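Local coordinates for protein insecticidal Delta-Endotoxin Cry8Ea1 (Bacillus Thuringiensis, PDB 3EB7) that kills the larvae of the underground pest Holotrichia parallela, probably, like other three-domain Cry toxins, by inserting into gut-cell membranes and opening pores, at residues 38-43 with 140-145; 79-84 with 109-114; 511-516 with 547-552. All coordinates share one frame; numbering follows the deposited sequence.

Overall arrangement
Contacts 1 and 2 share the N-terminal helical domain, their centres 11 Å apart, and they touch: W41 of 38-43 lies against G79 and Y82 of 79-84, and H143 NE2 of 140-145 is 3.0 Å from D113 OD2 of 109-114, a probable hydrogen bond. Both segments of contact 2 fall, in sequence, between the two segments of contact 1, so four helices of one bundle are tied together here. Contact 3 belongs to the C-terminal beta domain. Its centre is 38 Å from that of contact 1 and 43 Å from that of contact 2, and the nearest atoms of contacts 1 and 3 are still about 21 Å apart.

Contact 1 (38-43 with 140-145); sequences DVLWPG and ANLHLL
L40 and L142 reach toward each other and meet tip to tip, CD1 of L40 lying 3.6 Å from CD1 of L142. Both leucines carry CG beside the backbone N and anti to the carbonyl carbon (chi1 -69° in L40, -74° in L142), which sends each branched end toward the other helix, 26-40 on one side and 133-153 on the other. The CA atoms of L40 and L142 are 10.2 Å apart, and between these two segments the side-chain ends make the contact.

W41 joins from the same bank as L40. It is the first residue to leave helical geometry at the end of helix 26-40, and its indole comes in from the direction opposite to L142, bringing CH2 to 3.6 Å from L142 CD1. That methyl therefore touches both CH2 of the indole and the L40 methyl, approaching the ring obliquely. On one face of the same indole sits CB of L40, 3.7 Å above the plane and offset toward the rim. The polar end of the ring is held elsewhere, NE1 bonding to L75 O, while W48 of helix 47-59 packs against L40 and L142.

Everything that meets across this interface is hydrocarbon, so what holds these two segments of the toxin's helical bundle together is dispersion and the exclusion of water, with the indole's one N-H paired outside the contact.

Contact 2 (79-84 with 109-114); sequences GNNYQL and FEILDS
I111 and L112 are the residues of 109-114 that meet 79-84. The two helix segments run nearly antiparallel, at 157° between their directions, with their axes 9.7 Å apart at closest approach; they belong to successive helices of the toxin's N-terminal bundle, joined as a helical hairpin.

I111 comes first, at the more open side. Its CG2 stands anti to the backbone N and reaches the amide of N81, 3.6 Å from OD1, the two side chains crossing at about a right angle. This is a methyl against an amide oxygen, a van der Waals contact; the other end of the amide turns back on its own helix, where ND2 bonds to G77 O.

L112 follows and covers the most ground. The CA atoms of L112 and N81 are 6.8 Å apart, the nearest such pair across the two segments. With CG beside the backbone N (chi1 -78°), the fork of L112 opens onto Y82. CD1 sits over the ring centre, 3.9 Å from the centroid of the Y82 ring and 7° off its normal, a nearly vertical CH-pi contact. CD2 lies by the CD1-CE1 side of the ring, 3.7 Å from Y82 CD1, and also rests 3.8 Å from N81 CB. One leucine thus spans two neighbouring residues of the partner helix. D113, next along, turns elsewhere, to a salt bridge with R170.

Taken together, the hairpin is joined here by methyl groups on an aromatic face and against an amide oxygen, a mainly apolar seam; the N81 amide offers its oxygen to a methyl and gives an N-H to its own helix.

Contact 3 (511-516 with 547-552); sequences FDLDVV and ASFSTP
F549 sets the edge of its ring against CD2 of L513 and has a methyl of V515 beside it at an oblique angle, inside the C-terminal beta domain of the toxin. Between them they join two sheets: 511-516 belongs to strand 511-517, paired with strands 520-527 and 559-567, while 547-552 leaves strand 545-548, which pairs with strand 498-507. This is packing between the sheets of a beta sandwich, as in other three-domain Cry toxins, and even the nearest CA atoms of the two segments, those of L513 and A547, are 8.4 Å from each other.

L513 and V515, two apart on their strand, both point toward 547-552. L513 has CG anti to the backbone N (chi1 -175°), and its CD2 meets the ring in plane, 3.9 Å from F549 CZ. V515 and F549 run past one another from opposing sides. F527 also meets F549, its ring nearly perpendicular to it, and I503 touches both L513 and F549. At the strand end R500 NH1 bonds to S548 OG and, one residue on, to F549 O. The shortest approach between the two segments is V515 CG2 to F549 CE1, at 3.7 Å.

Contact 1 (38-43 with 140-145)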
# COMPACT_ATOMS: atom_id res chain seq x y z
N ASP A 38 -3.39 -19.97 -10.22
CA ASP A 38 -2.19 -20.65 -9.72
C ASP A 38 -1.83 -20.27 -8.30
O ASP A 38 -1.37 -21.13 -7.54
CB ASP A 38 -0.97 -20.37 -10.58
CG ASP A 38 -0.83 -21.34 -11.72
OD1 ASP A 38 0.30 -21.37 -12.28
OD2 ASP A 38 -1.82 -22.05 -12.07
N VAL A 39 -1.99 -18.99 -7.96
CA VAL A 39 -1.60 -18.49 -6.66
C VAL A 39 -2.66 -18.91 -5.62
O VAL A 39 -2.32 -19.45 -4.56
CB VAL A 39 -1.37 -16.95 -6.70
CG1 VAL A 39 -0.99 -16.37 -5.30
CG2 VAL A 39 -0.29 -16.61 -7.70
N LEU A 40 -3.93 -18.72 -5.96
CA LEU A 40 -5.02 -18.95 -5.01
C LEU A 40 -5.45 -20.41 -4.88
O LEU A 40 -5.96 -20.83 -3.86
CB LEU A 40 -6.20 -18.01 -5.31
CG LEU A 40 -5.93 -16.51 -5.01
CD1 LEU A 40 -7.04 -15.62 -5.54
CD2 LEU A 40 -5.73 -16.28 -3.52
N TRP A 41 -5.22 -21.19 -5.93
CA TRP A 41 -5.54 -22.62 -5.88
C TRP A 41 -4.35 -23.42 -6.39
O TRP A 41 -4.38 -23.93 -7.52
CB TRP A 41 -6.83 -22.92 -6.66
CG TRP A 41 -8.04 -22.33 -6.00
CD1 TRP A 41 -8.73 -22.83 -4.91
CD2 TRP A 41 -8.69 -21.09 -6.34
NE1 TRP A 41 -9.76 -21.99 -4.58
CE2 TRP A 41 -9.76 -20.92 -5.44
CE3 TRP A 41 -8.48 -20.13 -7.34
CZ2 TRP A 41 -10.64 -19.82 -5.51
CZ3 TRP A 41 -9.34 -19.04 -7.41
CH2 TRP A 41 -10.42 -18.89 -6.51
N PRO A 42 -3.28 -23.52 -5.57
CA PRO A 42 -2.11 -24.29 -5.99
C PRO A 42 -2.34 -25.82 -5.94
O PRO A 42 -1.56 -26.57 -6.55
CB PRO A 42 -1.01 -23.86 -5.01
CG PRO A 42 -1.66 -22.83 -4.05
CD PRO A 42 -3.12 -22.94 -4.21
N GLY A 43 -3.40 -26.27 -5.28
CA GLY A 43 -3.72 -27.70 -5.20
C GLY A 43 -3.06 -28.44 -4.04
O GLY A 43 -1.98 -28.06 -3.59
N ALA A 140 -13.54 -10.82 -2.36
CA ALA A 140 -14.16 -9.59 -2.87
C ALA A 140 -13.44 -9.19 -4.14
O ALA A 140 -14.09 -8.96 -5.18
CB ALA A 140 -14.07 -8.45 -1.82
N ASN A 141 -12.10 -9.13 -4.07
CA ASN A 141 -11.26 -8.78 -5.22
C ASN A 141 -11.63 -9.62 -6.46
O ASN A 141 -11.91 -9.08 -7.53
CB ASN A 141 -9.77 -8.92 -4.86
CG ASN A 141 -8.83 -8.65 -6.03
OD1 ASN A 141 -8.04 -9.51 -6.44
ND2 ASN A 141 -8.89 -7.45 -6.57
N LEU A 142 -11.63 -10.94 -6.30
CA LEU A 142 -12.00 -11.84 -7.37
C LEU A 142 -13.37 -11.55 -7.98
O LEU A 142 -13.52 -11.54 -9.22
CB LEU A 142 -11.92 -13.29 -6.90
CG LEU A 142 -10.52 -13.87 -6.72
CD1 LEU A 142 -10.62 -15.30 -6.14
CD2 LEU A 142 -9.67 -13.83 -8.03
N HIS A 143 -14.35 -11.29 -7.09
CA HIS A 143 -15.73 -11.02 -7.50
C HIS A 143 -15.85 -9.77 -8.35
O HIS A 143 -16.53 -9.79 -9.38
CB HIS A 143 -16.68 -10.97 -6.29
CG HIS A 143 -18.13 -10.99 -6.68
ND1 HIS A 143 -19.13 -10.52 -5.87
CD2 HIS A 143 -18.73 -11.41 -7.83
CE1 HIS A 143 -20.29 -10.67 -6.48
NE2 HIS A 143 -20.07 -11.20 -7.67
N LEU A 144 -15.18 -8.69 -7.97
CA LEU A 144 -15.16 -7.46 -8.76
C LEU A 144 -14.40 -7.57 -10.09
O LEU A 144 -14.72 -6.85 -11.07
CB LEU A 144 -14.54 -6.32 -7.94
CG LEU A 144 -15.21 -5.97 -6.60
CD1 LEU A 144 -14.42 -4.88 -5.86
CD2 LEU A 144 -16.67 -5.54 -6.83
N LEU A 145 -13.37 -8.42 -10.15
CA LEU A 145 -12.70 -8.64 -11.43
C LEU A 145 -13.59 -9.42 -12.40
O LEU A 145 -13.48 -9.26 -13.64
CB LEU A 145 -11.43 -9.43 -11.21
CG LEU A 145 -10.20 -8.73 -10.64
CD1 LEU A 145 -9.30 -9.81 -10.05
CD2 LEU A 145 -9.50 -7.94 -11.78

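Contact 2 (79-84 with 109-114)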
# COMPACT_ATOMS: atom_id res chain seq x y z
N GLY A 79 -12.86 -22.52 -6.54
CA GLY A 79 -11.65 -22.80 -7.26
C GLY A 79 -11.85 -23.76 -8.40
O GLY A 79 -11.34 -23.53 -9.49
N ASN A 80 -12.57 -24.85 -8.15
CA ASN A 80 -12.91 -25.81 -9.20
C ASN A 80 -13.69 -25.14 -10.31
O ASN A 80 -13.45 -25.40 -11.48
CB ASN A 80 -13.70 -27.02 -8.63
CG ASN A 80 -12.88 -27.84 -7.62
OD1 ASN A 80 -11.66 -28.04 -7.77
ND2 ASN A 80 -13.55 -28.30 -6.57
N ASN A 81 -14.64 -24.29 -9.93
CA ASN A 81 -15.45 -23.54 -10.89
C ASN A 81 -14.67 -22.46 -11.65
O ASN A 81 -15.02 -22.13 -12.78
CB ASN A 81 -16.68 -22.96 -10.20
CG ASN A 81 -17.76 -24.00 -9.99
OD1 ASN A 81 -18.36 -24.48 -10.95
ND2 ASN A 81 -18.00 -24.37 -8.75
N TYR A 82 -13.63 -21.92 -11.02
CA TYR A 82 -12.70 -21.01 -11.68
C TYR A 82 -11.83 -21.67 -12.76
O TYR A 82 -11.53 -21.03 -13.75
CB TYR A 82 -11.82 -20.31 -10.66
CG TYR A 82 -12.25 -18.88 -10.40
CD1 TYR A 82 -12.92 -18.54 -9.21
CD2 TYR A 82 -11.98 -17.87 -11.34
CE1 TYR A 82 -13.32 -17.22 -8.97
CE2 TYR A 82 -12.36 -16.57 -11.12
CZ TYR A 82 -13.03 -16.25 -9.94
OH TYR A 82 -13.40 -14.95 -9.73
N GLN A 83 -11.42 -22.94 -12.55
CA GLN A 83 -10.68 -23.69 -13.59
C GLN A 83 -11.51 -23.85 -14.86
O GLN A 83 -11.02 -23.62 -15.96
CB GLN A 83 -10.24 -25.07 -13.10
CG GLN A 83 -9.76 -25.07 -11.67
CD GLN A 83 -8.34 -25.56 -11.52
OE1 GLN A 83 -7.38 -24.91 -11.98
NE2 GLN A 83 -8.19 -26.72 -10.86
N LEU A 84 -12.77 -24.20 -14.67
CA LEU A 84 -13.73 -24.38 -15.75
C LEU A 84 -14.03 -23.06 -16.49
O LEU A 84 -14.20 -23.06 -17.70
CB LEU A 84 -15.02 -25.00 -15.21
CG LEU A 84 -14.88 -26.30 -14.42
CD1 LEU A 84 -16.20 -26.63 -13.75
CD2 LEU A 84 -14.44 -27.46 -15.31
N PHE A 109 -19.43 -18.07 -16.12
CA PHE A 109 -19.35 -16.75 -15.54
C PHE A 109 -20.54 -16.53 -14.62
O PHE A 109 -20.39 -15.99 -13.52
CB PHE A 109 -19.33 -15.69 -16.67
CG PHE A 109 -19.74 -14.31 -16.20
CD1 PHE A 109 -18.78 -13.38 -15.80
CD2 PHE A 109 -21.11 -13.96 -16.13
CE1 PHE A 109 -19.17 -12.12 -15.31
CE2 PHE A 109 -21.51 -12.72 -15.66
CZ PHE A 109 -20.54 -11.80 -15.24
N GLU A 110 -21.72 -16.96 -15.07
CA GLU A 110 -22.95 -16.80 -14.29
C GLU A 110 -22.94 -17.71 -13.10
O GLU A 110 -23.46 -17.38 -12.05
CB GLU A 110 -24.18 -17.10 -15.14
CG GLU A 110 -24.48 -16.08 -16.26
CD GLU A 110 -25.59 -16.57 -17.23
OE1 GLU A 110 -26.31 -17.53 -16.89
OE2 GLU A 110 -25.74 -15.99 -18.33
N ILE A 111 -22.33 -18.88 -13.26
CA ILE A 111 -22.15 -19.79 -12.11
C ILE A 111 -21.22 -19.17 -11.08
O ILE A 111 -21.48 -19.26 -9.88
CB ILE A 111 -21.65 -21.22 -12.55
CG1 ILE A 111 -22.81 -22.04 -13.16
CG2 ILE A 111 -20.93 -21.95 -11.39
CD1 ILE A 111 -22.37 -23.13 -14.12
N LEU A 112 -20.14 -18.52 -11.51
CA LEU A 112 -19.24 -17.87 -10.55
C LEU A 112 -19.94 -16.74 -9.82
O LEU A 112 -19.92 -16.70 -8.59
CB LEU A 112 -17.94 -17.39 -11.20
CG LEU A 112 -16.98 -18.56 -11.41
CD1 LEU A 112 -15.87 -18.11 -12.31
CD2 LEU A 112 -16.44 -19.13 -10.06
N ASP A 113 -20.61 -15.88 -10.57
CA ASP A 113 -21.26 -14.70 -9.99
C ASP A 113 -22.27 -15.18 -8.95
O ASP A 113 -22.34 -14.70 -7.81
CB ASP A 113 -21.88 -13.85 -11.11
CG ASP A 113 -22.69 -12.68 -10.58
OD1 ASP A 113 -23.87 -12.55 -10.92
OD2 ASP A 113 -22.15 -11.88 -9.79
N SER A 114 -23.03 -16.18 -9.32
CA SER A 114 -24.03 -16.74 -8.42
C SER A 114 -23.43 -17.29 -7.12
O SER A 114 -24.00 -17.10 -6.06
CB SER A 114 -24.86 -17.79 -9.15
OG SER A 114 -25.20 -18.83 -8.26

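Contact 3 (511-516 with 547-552)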
# COMPACT_ATOMS: atom_id res chain seq x y z
N PHE A 511 -17.09 24.27 -3.70
CA PHE A 511 -15.84 25.04 -3.76
C PHE A 511 -15.42 25.28 -5.20
O PHE A 511 -15.78 24.53 -6.12
CB PHE A 511 -14.68 24.32 -3.01
CG PHE A 511 -14.37 22.95 -3.55
CD1 PHE A 511 -13.27 22.74 -4.37
CD2 PHE A 511 -15.22 21.85 -3.28
CE1 PHE A 511 -13.02 21.45 -4.91
CE2 PHE A 511 -14.97 20.60 -3.79
CZ PHE A 511 -13.87 20.41 -4.62
N ASP A 512 -14.64 26.33 -5.39
CA ASP A 512 -13.96 26.63 -6.63
C ASP A 512 -12.60 25.84 -6.71
O ASP A 512 -11.83 25.83 -5.77
CB ASP A 512 -13.71 28.15 -6.68
CG ASP A 512 -14.97 28.96 -7.05
OD1 ASP A 512 -16.04 28.36 -7.35
OD2 ASP A 512 -14.89 30.22 -7.07
N LEU A 513 -12.33 25.20 -7.83
CA LEU A 513 -11.09 24.48 -8.01
C LEU A 513 -10.45 24.91 -9.31
O LEU A 513 -11.10 24.98 -10.32
CB LEU A 513 -11.30 22.95 -8.02
CG LEU A 513 -10.02 22.08 -8.08
CD1 LEU A 513 -10.22 20.75 -7.37
CD2 LEU A 513 -9.49 21.88 -9.52
N ASP A 514 -9.16 25.22 -9.29
CA ASP A 514 -8.44 25.22 -10.55
C ASP A 514 -7.09 24.50 -10.54
O ASP A 514 -6.47 24.26 -9.49
CB ASP A 514 -8.28 26.62 -11.07
CG ASP A 514 -7.86 27.54 -10.03
OD1 ASP A 514 -6.79 27.27 -9.44
OD2 ASP A 514 -8.60 28.53 -9.78
N VAL A 515 -6.71 24.15 -11.75
CA VAL A 515 -5.50 23.43 -12.08
C VAL A 515 -4.54 24.44 -12.71
O VAL A 515 -4.87 25.05 -13.72
CB VAL A 515 -5.83 22.33 -13.10
CG1 VAL A 515 -4.59 21.47 -13.39
CG2 VAL A 515 -6.99 21.49 -12.58
N VAL A 516 -3.40 24.63 -12.07
CA VAL A 516 -2.36 25.52 -12.56
C VAL A 516 -1.22 24.64 -13.17
O VAL A 516 -0.60 23.78 -12.50
CB VAL A 516 -1.88 26.46 -11.41
CG1 VAL A 516 -0.80 27.42 -11.86
CG2 VAL A 516 -3.06 27.21 -10.77
N ALA A 547 -13.79 15.64 -9.63
CA ALA A 547 -13.87 16.93 -10.28
C ALA A 547 -13.22 16.74 -11.65
O ALA A 547 -12.00 16.62 -11.75
CB ALA A 547 -13.12 17.98 -9.47
N SER A 548 -14.06 16.71 -12.69
CA SER A 548 -13.64 16.36 -14.04
C SER A 548 -13.84 17.53 -15.02
O SER A 548 -14.89 18.18 -15.06
CB SER A 548 -14.38 15.10 -14.52
OG SER A 548 -13.94 14.68 -15.80
N PHE A 549 -12.79 17.80 -15.80
CA PHE A 549 -12.78 18.81 -16.83
C PHE A 549 -12.64 18.10 -18.17
O PHE A 549 -11.87 17.13 -18.27
CB PHE A 549 -11.57 19.71 -16.67
CG PHE A 549 -11.51 20.46 -15.38
CD1 PHE A 549 -10.65 20.02 -14.35
CD2 PHE A 549 -12.27 21.63 -15.18
CE1 PHE A 549 -10.56 20.71 -13.15
CE2 PHE A 549 -12.19 22.34 -13.95
CZ PHE A 549 -11.33 21.88 -12.93
N SER A 550 -13.31 18.65 -19.18
CA SER A 550 -13.25 18.18 -20.55
C SER A 550 -12.31 19.03 -21.40
O SER A 550 -11.74 18.53 -22.36
CB SER A 550 -14.65 18.14 -21.19
OG SER A 550 -15.30 19.40 -21.09
N THR A 551 -12.16 20.30 -21.04
CA THR A 551 -11.21 21.22 -21.70
C THR A 551 -9.74 20.75 -21.52
O THR A 551 -9.21 20.80 -20.42
CB THR A 551 -11.39 22.68 -21.14
OG1 THR A 551 -12.74 23.08 -21.32
CG2 THR A 551 -10.46 23.70 -21.82
N PRO A 552 -9.08 20.31 -22.61
CA PRO A 552 -7.73 19.79 -22.47
C PRO A 552 -6.68 20.91 -22.43
O PRO A 552 -7.03 22.11 -22.41
CB PRO A 552 -7.57 18.93 -23.71
CG PRO A 552 -8.35 19.68 -24.76
CD PRO A 552 -9.54 20.28 -24.02